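Local coordinates for catalase-3 (Neurospora crassa, PDB 4AJ9), which breaks down hydrogen peroxide to oxygen and water with a heme cofactor, and probably protects cells from its toxicity, at residues Gly137-Val142 and Arg204-Phe209; Val101-Val106 and His120-Arg125; Arg58-Val63 and Arg359-Asn364. All blocks are in the same frame, centred on the assembly; numbering follows the deposited sequence. Where two conformers were deposited one is given.

Interaction 1. Residues Gly137-Val142 and Arg204-Phe209; sequences GNNIPV and RHMDGF. With HEM (protoporphyrin IX containing Fe), chain Y; ACT (acetate ion), chain B.
Pro141 lies on the ring of Phe209. Its CB sits 3.7 Å from the ring centroid of Phe209 and 17° off the ring normal, a CH-pi contact over one face. The two side chains run side by side and point the same way. Phe209 CG is anti to the carbonyl carbon (chi1 -53°), which sets the ring against residues 139-141. The ring edge meets backbone, with Phe209 CE1 3.5 Å from Asn139 O. Next to the ring the chains pair. Asn138 N donates to Phe209 O at 3.1 Å, and Phe209 N donates to Asn138 O at 2.9 Å. This is a single antiparallel hydrogen-bonded bridge. Gly137 is tight here too, since a CB on it would run into Phe209 O.

The Met206 end is looser. The Met206 and Asn139 side chains cross at about a right angle, with Met206 SD 3.8 Å from Asn139 CB. A water and an acetate fill in part of this side. Asn139 ND2 donates a 2.8 Å hydrogen bond to OXT of the acetate, probably from the crystallisation liquor. The water accepts from Asp207 N at 3.0 Å and also bonds to Asn139 O.

Gly137 and Asn138 border the heme, and Asn138, beside His65, is probably an active-site residue. Strand 131-138 pairs with strand 121-128, while Gly208 bonds to Trp230 of strand 223-232. Trp192 of helix 187-193 packs on Ile140 and Pro141.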
loop_
_atom_site.group_PDB
_atom_site.type_symbol
_atom_site.label_atom_id
_atom_site.label_comp_id
_atom_site.label_asym_id
_atom_site.label_seq_id
_atom_site.Cartn_x
_atom_site.Cartn_y
_atom_site.Cartn_z
ATOM N N GLY C 137 7.866 2.736 26.836
ATOM C CA GLY C 137 7.239 2.612 28.144
ATOM C C GLY C 137 5.900 3.311 28.285
ATOM O O GLY C 137 5.425 3.933 27.341
ATOM N N ASN C 138 5.280 3.179 29.462
ATOM C CA ASN C 138 4.072 3.926 29.808
ATOM C C ASN C 138 4.293 4.706 31.095
ATOM O O ASN C 138 5.350 4.589 31.707
ATOM C CB ASN C 138 2.880 2.978 29.979
ATOM C CG ASN C 138 2.304 2.533 28.652
ATOM O OD1 ASN C 138 2.448 3.228 27.655
ATOM N ND2 ASN C 138 1.661 1.362 28.629
ATOM N N ASN C 139 3.303 5.493 31.511
ATOM C CA ASN C 139 3.445 6.274 32.742
ATOM C C ASN C 139 2.934 5.516 33.964
ATOM O O ASN C 139 2.798 6.094 35.047
ATOM C CB ASN C 139 2.729 7.624 32.628
ATOM C CG ASN C 139 1.226 7.500 32.763
ATOM O OD1 ASN C 139 0.613 6.540 32.277
ATOM N ND2 ASN C 139 0.620 8.464 33.458
ATOM N N ILE C 140 2.644 4.230 33.759
ATOM C CA ILE C 140 2.159 3.308 34.792
ATOM C C ILE C 140 3.014 2.047 34.687
ATOM O O ILE C 140 3.335 1.617 33.588
ATOM C CB ILE C 140 0.687 2.965 34.550
ATOM C CG1 ILE C 140 -0.185 4.184 34.887
ATOM C CG2 ILE C 140 0.261 1.727 35.339
ATOM C CD1 ILE C 140 -1.627 4.057 34.383
ATOM N N PRO C 141 3.419 1.474 35.837
ATOM C CA PRO C 141 4.490 0.467 35.836
ATOM C C PRO C 141 4.030 -0.956 35.560
ATOM O O PRO C 141 4.869 -1.845 35.478
ATOM C CB PRO C 141 5.050 0.555 37.262
ATOM C CG PRO C 141 3.887 1.010 38.077
ATOM C CD PRO C 141 3.142 1.982 37.191
ATOM N N VAL C 142 2.725 -1.170 35.440
ATOM C CA VAL C 142 2.205 -2.504 35.190
ATOM C C VAL C 142 1.227 -2.469 34.021
ATOM O O VAL C 142 0.583 -1.459 33.767
ATOM C CB VAL C 142 1.487 -3.081 36.435
ATOM C CG1 VAL C 142 2.486 -3.308 37.572
ATOM C CG2 VAL C 142 0.344 -2.149 36.867
ATOM N N ARG C 204 5.181 16.325 31.192
ATOM C CA ARG C 204 6.354 16.706 31.976
ATOM C C ARG C 204 6.224 16.313 33.443
ATOM O O ARG C 204 7.226 16.235 34.163
ATOM C CB ARG C 204 6.610 18.209 31.855
ATOM C CG ARG C 204 6.862 18.671 30.428
ATOM C CD ARG C 204 7.047 20.176 30.346
ATOM N NE ARG C 204 5.902 20.898 30.890
ATOM C CZ ARG C 204 5.952 21.724 31.933
ATOM N NH1 ARG C 204 7.099 21.952 32.559
ATOM N NH2 ARG C 204 4.845 22.329 32.348
ATOM N N HIS C 205 4.989 16.061 33.875
ATOM C CA HIS C 205 4.702 15.692 35.255
ATOM C C HIS C 205 4.296 14.226 35.407
ATOM O O HIS C 205 3.477 13.896 36.270
ATOM C CB HIS C 205 3.618 16.600 35.834
ATOM C CG HIS C 205 4.029 18.038 35.914
ATOM N ND1 HIS C 205 3.882 18.913 34.860
ATOM C CD2 HIS C 205 4.609 18.746 36.913
ATOM C CE1 HIS C 205 4.338 20.101 35.209
ATOM N NE2 HIS C 205 4.793 20.026 36.448
ATOM N N MET C 206 4.869 13.367 34.560
ATOM C CA MET C 206 4.701 11.917 34.642
ATOM C C MET C 206 6.035 11.229 34.908
ATOM O O MET C 206 7.077 11.664 34.407
ATOM C CB MET C 206 4.175 11.344 33.315
ATOM C CG MET C 206 2.924 12.002 32.748
ATOM S SD MET C 206 2.312 11.130 31.278
ATOM C CE MET C 206 3.769 11.129 30.230
ATOM N N ASP C 207 6.001 10.131 35.660
ATOM C CA ASP C 207 7.121 9.198 35.658
ATOM C C ASP C 207 6.952 8.265 34.463
ATOM O O ASP C 207 5.884 8.214 33.865
ATOM C CB ASP C 207 7.166 8.373 36.949
ATOM C CG ASP C 207 7.800 9.129 38.104
ATOM O OD1 ASP C 207 8.426 10.183 37.864
ATOM O OD2 ASP C 207 7.667 8.662 39.248
ATOM N N GLY C 208 8.003 7.534 34.113
ATOM C CA GLY C 208 7.914 6.567 33.032
ATOM C C GLY C 208 8.432 5.207 33.455
ATOM O O GLY C 208 9.229 5.120 34.385
ATOM N N PHE C 209 7.987 4.148 32.776
ATOM C CA PHE C 209 8.380 2.785 33.134
ATOM C C PHE C 209 8.540 1.902 31.909
ATOM O O PHE C 209 7.766 1.996 30.959
ATOM C CB PHE C 209 7.334 2.138 34.052
ATOM C CG PHE C 209 7.002 2.953 35.257
ATOM C CD1 PHE C 209 6.006 3.921 35.196
ATOM C CD2 PHE C 209 7.688 2.768 36.452
ATOM C CE1 PHE C 209 5.689 4.683 36.304
ATOM C CE2 PHE C 209 7.372 3.529 37.563
ATOM C CZ PHE C 209 6.363 4.486 37.488
HETATM C CHA HEM Y . 2.323 1.472 20.470
HETATM C CHB HEM Y . 3.659 0.997 25.126
HETATM C CHC HEM Y . 1.939 -3.531 25.113
HETATM C CHD HEM Y . 1.438 -3.329 20.299
HETATM C C1A HEM Y . 2.795 1.767 21.736
HETATM C C2A HEM Y . 3.319 3.050 22.193
HETATM C C3A HEM Y . 3.671 2.915 23.484
HETATM C C4A HEM Y . 3.406 1.547 23.881
HETATM C CMA HEM Y . 4.278 3.997 24.410
HETATM C CAA HEM Y . 3.392 4.343 21.337
HETATM C CBA HEM Y . 4.790 4.574 20.774
HETATM C CGA HEM Y . 4.798 5.895 20.051
HETATM O O1A HEM Y . 4.863 5.900 18.798
HETATM O O2A HEM Y . 4.728 6.954 20.731
HETATM C C1B HEM Y . 3.362 -0.295 25.514
HETATM C C2B HEM Y . 3.720 -0.906 26.782
HETATM C C3B HEM Y . 3.226 -2.154 26.793
HETATM C C4B HEM Y . 2.567 -2.374 25.521
HETATM C CMB HEM Y . 4.511 -0.161 27.883
HETATM C CAB HEM Y . 3.351 -3.244 27.885
HETATM C CBB HEM Y . 4.380 -3.237 28.741
HETATM C C1C HEM Y . 1.739 -3.885 23.801
HETATM C C2C HEM Y . 1.506 -5.232 23.301
HETATM C C3C HEM Y . 1.350 -5.148 21.977
HETATM C C4C HEM Y . 1.524 -3.772 21.591
HETATM C CMC HEM Y . 1.403 -6.501 24.168
HETATM C CAC HEM Y . 1.127 -6.279 20.965
HETATM C CBC HEM Y . 1.672 -7.475 21.193
HETATM C C1D HEM Y . 1.609 -2.038 19.895
HETATM C C2D HEM Y . 1.503 -1.602 18.526
HETATM C C3D HEM Y . 1.777 -0.106 18.579
HETATM C C4D HEM Y . 2.029 0.210 19.968
HETATM C CMD HEM Y . 1.180 -2.483 17.301
HETATM C CAD HEM Y . 1.802 0.866 17.389
HETATM C CBD HEM Y . 3.261 1.022 16.976
HETATM C CGD HEM Y . 3.345 1.869 15.735
HETATM O O1D HEM Y . 4.433 2.439 15.482
HETATM O O2D HEM Y . 2.316 1.995 15.022
HETATM N NA HEM Y . 2.871 0.881 22.792
HETATM N NB HEM Y . 2.669 -1.220 24.777
HETATM N NC HEM Y . 1.747 -3.023 22.725
HETATM N ND HEM Y . 1.922 -0.959 20.711
HETATM FE FE HEM Y . 2.409 -1.083 22.754
HETATM C C ACT B . 1.533 10.882 36.598
HETATM O O ACT B . 2.266 10.303 37.426
HETATM O OXT ACT B . 1.350 10.258 35.522
HETATM C CH3 ACT B . 0.930 12.233 36.904
HETATM O O HOH W 1 3.692 8.388 36.418
#

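Interaction 2. Residues Val101-Val106 and His120-Arg125; sequences VRFSTV and HGFATR. With HEM (protoporphyrin IX containing Fe), chain Y.
Phe103 and Phe122 meet in a T-shaped stack. The planes stand at 68°, and Phe103 CE1 points at the middle of the Phe122 face, 3.8 Å from Phe122 CE1. Both rings lie on the sheet face with Val101 and Thr124.

Arg102 leaves by the other face, toward the heme. With CG anti to the backbone N (chi1 -177°) and the chain extended to NE, its atoms pass one propionate in turn. Arg102 CB, CG and CD lie 3.4, 3.2 and 3.1 Å from heme O2A. Arg102 NE is 3.8 Å from heme O2A. A turn at chi4 brings the tip back, and Arg102 NH1 gives heme O2A a hydrogen bond of 2.7 Å at 160°, in the guanidinium plane. Arg102 NH2 turns to His65 O. The pairing likely steadies the propionate's negative charge.

Gly121 faces Ser104, whose OG bonds to His65 ND1, a predicted active-site residue. A CB on Gly121 would collide with that hydroxyl.

Backbone hydrogen bonds pair Arg102 with Ala123 and Ser104 with Gly121. They join antiparallel strands 96-104 and 121-128 in the curled sheet of the catalase beta-barrel. Strand 68-77 flanks the first and strand 131-138 the second. Strand 305-314 packs on Val101, Phe103 and Thr124.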
loop_
_atom_site.group_PDB
_atom_site.type_symbol
_atom_site.label_atom_id
_atom_site.label_comp_id
_atom_site.label_asym_id
_atom_site.label_seq_id
_atom_site.Cartn_x
_atom_site.Cartn_y
_atom_site.Cartn_z
ATOM N N VAL C 101 11.491 11.625 22.179
ATOM C CA VAL C 101 10.490 11.034 23.045
ATOM C C VAL C 101 9.091 11.356 22.541
ATOM O O VAL C 101 8.796 12.504 22.205
ATOM C CB VAL C 101 10.629 11.553 24.497
ATOM C CG1 VAL C 101 9.422 11.133 25.326
ATOM C CG2 VAL C 101 11.909 11.041 25.116
ATOM N N ARG C 102 8.231 10.346 22.467
ATOM C CA ARG C 102 6.829 10.597 22.177
ATOM C C ARG C 102 5.966 10.152 23.354
ATOM O O ARG C 102 6.110 9.036 23.861
ATOM C CB ARG C 102 6.387 9.884 20.896
ATOM C CG ARG C 102 4.947 10.167 20.492
ATOM C CD ARG C 102 4.692 9.610 19.087
ATOM N NE ARG C 102 3.331 9.860 18.628
ATOM C CZ ARG C 102 2.276 9.149 19.003
ATOM N NH1 ARG C 102 2.425 8.140 19.858
ATOM N NH2 ARG C 102 1.068 9.449 18.535
ATOM N N PHE C 103 5.090 11.051 23.798
ATOM C CA PHE C 103 4.157 10.772 24.890
ATOM C C PHE C 103 2.798 10.632 24.235
ATOM O O PHE C 103 2.583 11.181 23.170
ATOM C CB PHE C 103 4.102 11.943 25.867
ATOM C CG PHE C 103 5.427 12.326 26.444
ATOM C CD1 PHE C 103 5.966 11.605 27.509
ATOM C CD2 PHE C 103 6.128 13.427 25.953
ATOM C CE1 PHE C 103 7.184 11.964 28.069
ATOM C CE2 PHE C 103 7.363 13.795 26.508
ATOM C CZ PHE C 103 7.888 13.060 27.579
ATOM N N SER C 104 1.871 9.914 24.861
ATOM C CA SER C 104 0.595 9.663 24.213
ATOM C C SER C 104 -0.446 9.208 25.212
ATOM O O SER C 104 -0.126 8.913 26.355
ATOM C CB SER C 104 0.786 8.550 23.175
ATOM O OG SER C 104 1.507 7.481 23.765
ATOM N N THR C 105 -1.695 9.146 24.773
ATOM C CA THR C 105 -2.661 8.287 25.429
ATOM C C THR C 105 -2.640 6.938 24.703
ATOM O O THR C 105 -1.685 6.637 23.994
ATOM C CB THR C 105 -4.070 8.902 25.429
ATOM O OG1 THR C 105 -4.425 9.252 24.088
ATOM C CG2 THR C 105 -4.091 10.143 26.297
ATOM N N VAL C 106 -3.675 6.121 24.884
ATOM C CA VAL C 106 -3.665 4.775 24.321
ATOM C C VAL C 106 -4.871 4.497 23.432
ATOM O O VAL C 106 -4.727 4.030 22.299
ATOM C CB VAL C 106 -3.618 3.693 25.436
ATOM C CG1 VAL C 106 -3.584 2.290 24.831
ATOM C CG2 VAL C 106 -2.420 3.899 26.337
ATOM N N HIS C 120 -0.866 6.304 29.693
ATOM C CA HIS C 120 -0.123 7.189 28.799
ATOM C C HIS C 120 1.179 6.555 28.359
ATOM O O HIS C 120 1.897 5.976 29.178
ATOM C CB HIS C 120 0.186 8.522 29.486
ATOM C CG HIS C 120 -1.035 9.319 29.799
ATOM N ND1 HIS C 120 -1.956 8.920 30.742
ATOM C CD2 HIS C 120 -1.528 10.452 29.244
ATOM C CE1 HIS C 120 -2.950 9.790 30.779
ATOM N NE2 HIS C 120 -2.716 10.729 29.879
ATOM N N GLY C 121 1.489 6.699 27.073
ATOM C CA GLY C 121 2.762 6.252 26.532
ATOM C C GLY C 121 3.897 7.208 26.869
ATOM O O GLY C 121 3.689 8.415 27.026
ATOM N N PHE C 122 5.105 6.662 26.975
ATOM C CA PHE C 122 6.307 7.428 27.311
ATOM C C PHE C 122 7.413 6.672 26.602
ATOM O O PHE C 122 8.056 5.801 27.184
ATOM C CB PHE C 122 6.537 7.399 28.823
ATOM C CG PHE C 122 7.622 8.340 29.324
ATOM C CD1 PHE C 122 8.786 8.556 28.606
ATOM C CD2 PHE C 122 7.473 8.984 30.551
ATOM C CE1 PHE C 122 9.770 9.412 29.091
ATOM C CE2 PHE C 122 8.453 9.831 31.048
ATOM C CZ PHE C 122 9.603 10.049 30.321
ATOM N N ALA C 123 7.589 6.959 25.317
ATOM C CA ALA C 123 8.482 6.156 24.491
ATOM C C ALA C 123 9.703 6.965 24.153
ATOM O O ALA C 123 9.586 8.077 23.651
ATOM C CB ALA C 123 7.769 5.711 23.206
ATOM N N THR C 124 10.877 6.393 24.398
ATOM C CA THR C 124 12.134 7.116 24.246
ATOM C C THR C 124 13.057 6.377 23.300
ATOM O O THR C 124 13.314 5.192 23.487
ATOM C CB THR C 124 12.896 7.172 25.584
ATOM O OG1 THR C 124 12.076 7.777 26.588
ATOM C CG2 THR C 124 14.217 7.940 25.424
ATOM N N ARG C 125 13.581 7.074 22.300
ATOM C CA ARG C 125 14.625 6.486 21.471
ATOM C C ARG C 125 15.983 7.086 21.821
ATOM O O ARG C 125 16.141 8.314 21.859
ATOM C CB ARG C 125 14.350 6.715 19.982
ATOM C CG ARG C 125 15.562 6.383 19.091
ATOM C CD ARG C 125 15.118 6.178 17.649
ATOM N NE ARG C 125 14.115 5.123 17.595
ATOM C CZ ARG C 125 13.231 4.970 16.622
ATOM N NH1 ARG C 125 13.222 5.805 15.586
ATOM N NH2 ARG C 125 12.346 3.974 16.693
HETATM C CHA HEM Y . 2.323 1.472 20.470
HETATM C CHB HEM Y . 3.659 0.997 25.126
HETATM C CHC HEM Y . 1.939 -3.531 25.113
HETATM C CHD HEM Y . 1.438 -3.329 20.299
HETATM C C1A HEM Y . 2.795 1.767 21.736
HETATM C C2A HEM Y . 3.319 3.050 22.193
HETATM C C3A HEM Y . 3.671 2.915 23.484
HETATM C C4A HEM Y . 3.406 1.547 23.881
HETATM C CMA HEM Y . 4.278 3.997 24.410
HETATM C CAA HEM Y . 3.392 4.343 21.337
HETATM C CBA HEM Y . 4.790 4.574 20.774
HETATM C CGA HEM Y . 4.798 5.895 20.051
HETATM O O1A HEM Y . 4.863 5.900 18.798
HETATM O O2A HEM Y . 4.728 6.954 20.731
HETATM C C1B HEM Y . 3.362 -0.295 25.514
HETATM C C2B HEM Y . 3.720 -0.906 26.782
HETATM C C3B HEM Y . 3.226 -2.154 26.793
HETATM C C4B HEM Y . 2.567 -2.374 25.521
HETATM C CMB HEM Y . 4.511 -0.161 27.883
HETATM C CAB HEM Y . 3.351 -3.244 27.885
HETATM C CBB HEM Y . 4.380 -3.237 28.741
HETATM C C1C HEM Y . 1.739 -3.885 23.801
HETATM C C2C HEM Y . 1.506 -5.232 23.301
HETATM C C3C HEM Y . 1.350 -5.148 21.977
HETATM C C4C HEM Y . 1.524 -3.772 21.591
HETATM C CMC HEM Y . 1.403 -6.501 24.168
HETATM C CAC HEM Y . 1.127 -6.279 20.965
HETATM C CBC HEM Y . 1.672 -7.475 21.193
HETATM C C1D HEM Y . 1.609 -2.038 19.895
HETATM C C2D HEM Y . 1.503 -1.602 18.526
HETATM C C3D HEM Y . 1.777 -0.106 18.579
HETATM C C4D HEM Y . 2.029 0.210 19.968
HETATM C CMD HEM Y . 1.180 -2.483 17.301
HETATM C CAD HEM Y . 1.802 0.866 17.389
HETATM C CBD HEM Y . 3.261 1.022 16.976
HETATM C CGD HEM Y . 3.345 1.869 15.735
HETATM O O1D HEM Y . 4.433 2.439 15.482
HETATM O O2D HEM Y . 2.316 1.995 15.022
HETATM N NA HEM Y . 2.871 0.881 22.792
HETATM N NB HEM Y . 2.669 -1.220 24.777
HETATM N NC HEM Y . 1.747 -3.023 22.725
HETATM N ND HEM Y . 1.922 -0.959 20.711
HETATM FE FE HEM Y . 2.409 -1.083 22.754
#

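Interaction 3. Residues Arg58-Val63 and Arg359-Asn364; sequences RIPERV and RHRGPN. With HEM (protoporphyrin IX containing Fe), chain Y.
Arg359 and Arg62 stack their guanidinium groups, centres 3.9 Å apart and planes at 27°. Two conformers of Arg359 were deposited, and this describes one of them.

Arg359 opens the second segment near the C-terminal end of helix 343-360. Its carbonyl faces Ile59 and Pro60, with Arg359 O 3.7 Å from Ile59 CB. Its CG passes Pro60 O at 3.3 Å. The side chain then bends at chi2 and again at chi3 (71°), which turns the guanidinium edge-on to a heme propionate. Arg359 NE bonds to heme O2D at 2.9 Å, and Arg359 NH2 bonds to heme O1D at 2.8 Å. Two bonds to one carboxylate fix the rotation of the group. A water joins Arg359 NH1 to Pro60 O.

Arg62 lies over one face of this group and serves the other propionate. Its NE bonds to heme O1A at 2.8 Å and 161°, and its NH2 bonds to Thr323 O. The two propionates probably offset the paired positive charges. A leucine at Arg62 would probably leave heme O1A without this donor and Arg359 without the flat group stacked on it.

His360 comes next. Its NE2 sits near the rim of the opposite face of the Arg359 guanidinium. Arg361 then leaves the helix with positive phi. Its NE lies 3.6 Å from Pro60 CG, obliquely placed. Arg361 of the second subunit approaches here, and Gln385 of the third subunit packs on Ile59, Pro60 and Arg361.

Val63 CG1 touches a heme methyl. Helix 343-360 also carries Tyr352, by similarity the axial iron ligand. Arginines gripping both propionates form the polar end of the catalase heme pocket.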
loop_
_atom_site.group_PDB
_atom_site.type_symbol
_atom_site.label_atom_id
_atom_site.label_comp_id
_atom_site.label_asym_id
_atom_site.label_seq_id
_atom_site.Cartn_x
_atom_site.Cartn_y
_atom_site.Cartn_z
ATOM N N ARG C 58 -2.552 11.460 4.061
ATOM C CA ARG C 58 -2.757 10.740 5.312
ATOM C C ARG C 58 -2.147 9.336 5.288
ATOM O O ARG C 58 -2.143 8.664 4.253
ATOM C CB ARG C 58 -4.248 10.654 5.638
ATOM C CG ARG C 58 -4.947 12.015 5.733
ATOM C CD ARG C 58 -4.472 12.882 6.922
ATOM N NE ARG C 58 -5.173 14.160 6.854
ATOM C CZ ARG C 58 -4.678 15.267 6.298
ATOM N NH1 ARG C 58 -3.422 15.304 5.856
ATOM N NH2 ARG C 58 -5.426 16.364 6.236
ATOM N N ILE C 59 -1.627 8.910 6.434
ATOM C CA ILE C 59 -1.212 7.529 6.608
ATOM C C ILE C 59 -2.011 7.003 7.799
ATOM O O ILE C 59 -2.551 7.787 8.589
ATOM C CB ILE C 59 0.312 7.406 6.863
ATOM C CG1 ILE C 59 0.669 7.929 8.258
ATOM C CG2 ILE C 59 1.103 8.148 5.790
ATOM C CD1 ILE C 59 2.152 7.857 8.567
ATOM N N PRO C 60 -2.113 5.680 7.931
ATOM C CA PRO C 60 -2.886 5.140 9.056
ATOM C C PRO C 60 -2.354 5.660 10.390
ATOM O O PRO C 60 -1.143 5.754 10.553
ATOM C CB PRO C 60 -2.612 3.633 8.968
ATOM C CG PRO C 60 -2.315 3.405 7.483
ATOM C CD PRO C 60 -1.517 4.623 7.101
ATOM N N GLU C 61 -3.241 5.999 11.325
ATOM C CA GLU C 61 -2.790 6.293 12.672
ATOM C C GLU C 61 -2.264 5.015 13.323
ATOM O O GLU C 61 -2.530 3.899 12.862
ATOM C CB GLU C 61 -3.909 6.900 13.520
ATOM C CG GLU C 61 -5.088 5.967 13.792
ATOM C CD GLU C 61 -6.224 6.673 14.548
ATOM O OE1 GLU C 61 -6.391 7.905 14.388
ATOM O OE2 GLU C 61 -6.958 5.997 15.296
ATOM N N ARG C 62 -1.504 5.184 14.399
ATOM C CA ARG C 62 -1.038 4.049 15.183
ATOM C C ARG C 62 -2.237 3.288 15.711
ATOM O O ARG C 62 -3.223 3.901 16.113
ATOM C CB ARG C 62 -0.188 4.537 16.357
ATOM C CG ARG C 62 1.060 5.307 15.965
ATOM C CD ARG C 62 1.611 6.112 17.163
ATOM N NE ARG C 62 2.958 6.617 16.910
ATOM C CZ ARG C 62 3.265 7.561 16.021
ATOM N NH1 ARG C 62 2.318 8.137 15.285
ATOM N NH2 ARG C 62 4.530 7.929 15.871
ATOM N N VAL C 63 -2.142 1.959 15.745
ATOM C CA VAL C 63 -3.286 1.122 16.130
ATOM C C VAL C 63 -3.656 1.338 17.601
ATOM O O VAL C 63 -4.815 1.185 17.986
ATOM C CB VAL C 63 -3.027 -0.374 15.806
ATOM C CG1 VAL C 63 -1.905 -0.936 16.675
ATOM C CG2 VAL C 63 -4.310 -1.209 15.946
ATOM N N ARG C 359 1.517 1.003 8.816
ATOM C CA ARG C 359 1.579 2.450 8.927
ATOM C C ARG C 359 2.379 3.071 7.786
ATOM O O ARG C 359 1.991 4.104 7.238
ATOM C CB ARG C 359 2.168 2.846 10.276
ATOM C CG ARG C 359 1.816 4.252 10.699
ATOM C CD ARG C 359 1.507 4.287 12.189
ATOM N NE ARG C 359 2.702 4.110 13.010
ATOM C CZ ARG C 359 3.667 5.019 13.142
ATOM N NH1 ARG C 359 3.595 6.171 12.486
ATOM N NH2 ARG C 359 4.714 4.766 13.921
ATOM N N HIS C 360 3.498 2.444 7.427
ATOM C CA HIS C 360 4.391 3.010 6.413
ATOM C C HIS C 360 4.268 2.394 5.025
ATOM O O HIS C 360 4.953 2.817 4.091
ATOM C CB HIS C 360 5.848 2.983 6.893
ATOM C CG HIS C 360 6.109 3.889 8.062
ATOM N ND1 HIS C 360 6.137 5.262 7.942
ATOM C CD2 HIS C 360 6.336 3.621 9.373
ATOM C CE1 HIS C 360 6.384 5.802 9.125
ATOM N NE2 HIS C 360 6.508 4.829 10.009
ATOM N N ARG C 361 3.405 1.396 4.886
ATOM C CA ARG C 361 3.175 0.746 3.585
ATOM C C ARG C 361 4.450 0.355 2.829
ATOM O O ARG C 361 4.560 0.578 1.621
ATOM C CB ARG C 361 2.317 1.641 2.683
ATOM C CG ARG C 361 0.822 1.520 2.909
ATOM C CD ARG C 361 0.397 2.127 4.244
ATOM N NE ARG C 361 -0.970 1.751 4.605
ATOM C CZ ARG C 361 -1.369 0.496 4.809
ATOM N NH1 ARG C 361 -0.505 -0.502 4.695
ATOM N NH2 ARG C 361 -2.621 0.245 5.133
ATOM N N GLY C 362 5.398 -0.249 3.526
ATOM C CA GLY C 362 6.670 -0.581 2.923
ATOM C C GLY C 362 7.667 -0.973 3.993
ATOM O O GLY C 362 7.478 -0.672 5.162
ATOM N N PRO C 363 8.734 -1.663 3.589
ATOM C CA PRO C 363 9.726 -2.245 4.484
ATOM C C PRO C 363 10.905 -1.320 4.754
ATOM O O PRO C 363 11.791 -1.695 5.514
ATOM C CB PRO C 363 10.200 -3.462 3.686
ATOM C CG PRO C 363 10.163 -2.972 2.285
ATOM C CD PRO C 363 8.958 -2.075 2.194
ATOM N N ASN C 364 10.924 -0.137 4.144
ATOM C CA ASN C 364 12.062 0.767 4.295
ATOM C C ASN C 364 11.856 1.929 5.265
ATOM O O ASN C 364 12.555 2.938 5.187
ATOM C CB ASN C 364 12.525 1.271 2.919
ATOM C CG ASN C 364 13.276 0.197 2.144
ATOM O OD1 ASN C 364 14.222 -0.393 2.668
ATOM N ND2 ASN C 364 12.842 -0.084 0.909
HETATM C CHA HEM Y . 2.323 1.472 20.470
HETATM C CHB HEM Y . 3.659 0.997 25.126
HETATM C CHC HEM Y . 1.939 -3.531 25.113
HETATM C CHD HEM Y . 1.438 -3.329 20.299
HETATM C C1A HEM Y . 2.795 1.767 21.736
HETATM C C2A HEM Y . 3.319 3.050 22.193
HETATM C C3A HEM Y . 3.671 2.915 23.484
HETATM C C4A HEM Y . 3.406 1.547 23.881
HETATM C CMA HEM Y . 4.278 3.997 24.410
HETATM C CAA HEM Y . 3.392 4.343 21.337
HETATM C CBA HEM Y . 4.790 4.574 20.774
HETATM C CGA HEM Y . 4.798 5.895 20.051
HETATM O O1A HEM Y . 4.863 5.900 18.798
HETATM O O2A HEM Y . 4.728 6.954 20.731
HETATM C C1B HEM Y . 3.362 -0.295 25.514
HETATM C C2B HEM Y . 3.720 -0.906 26.782
HETATM C C3B HEM Y . 3.226 -2.154 26.793
HETATM C C4B HEM Y . 2.567 -2.374 25.521
HETATM C CMB HEM Y . 4.511 -0.161 27.883
HETATM C CAB HEM Y . 3.351 -3.244 27.885
HETATM C CBB HEM Y . 4.380 -3.237 28.741
HETATM C C1C HEM Y . 1.739 -3.885 23.801
HETATM C C2C HEM Y . 1.506 -5.232 23.301
HETATM C C3C HEM Y . 1.350 -5.148 21.977
HETATM C C4C HEM Y . 1.524 -3.772 21.591
HETATM C CMC HEM Y . 1.403 -6.501 24.168
HETATM C CAC HEM Y . 1.127 -6.279 20.965
HETATM C CBC HEM Y . 1.672 -7.475 21.193
HETATM C C1D HEM Y . 1.609 -2.038 19.895
HETATM C C2D HEM Y . 1.503 -1.602 18.526
HETATM C C3D HEM Y . 1.777 -0.106 18.579
HETATM C C4D HEM Y . 2.029 0.210 19.968
HETATM C CMD HEM Y . 1.180 -2.483 17.301
HETATM C CAD HEM Y . 1.802 0.866 17.389
HETATM C CBD HEM Y . 3.261 1.022 16.976
HETATM C CGD HEM Y . 3.345 1.869 15.735
HETATM O O1D HEM Y . 4.433 2.439 15.482
HETATM O O2D HEM Y . 2.316 1.995 15.022
HETATM N NA HEM Y . 2.871 0.881 22.792
HETATM N NB HEM Y . 2.669 -1.220 24.777
HETATM N NC HEM Y . 1.747 -3.023 22.725
HETATM N ND HEM Y . 1.922 -0.959 20.711
HETATM FE FE HEM Y . 2.409 -1.083 22.754
HETATM O O HOH W 2 0.879 7.267 11.862
#

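Overall arrangement
The chain first lays down residues 58-63, which wait almost 300 residues for their partner. Strand 96-104 then meets strand 121-128 in interaction 2, closing a loop of 13 residues. Strand 131-138 follows directly and leads into interaction 1, which closes on residues 204-209 after an excursion of loops and helices without strands. Interactions 2 and 1 are in series. Both nest inside the long loop that interaction 3 closes near the C-terminal end of helix 343-360, and none cross. Interactions 1 and 2 touch through backbone bonds between neighbouring strands of one sheet. Interaction 2 meets interaction 3 where Arg102 packs by Arg62. All three reach the same heme, from the sheet and from the propionate end.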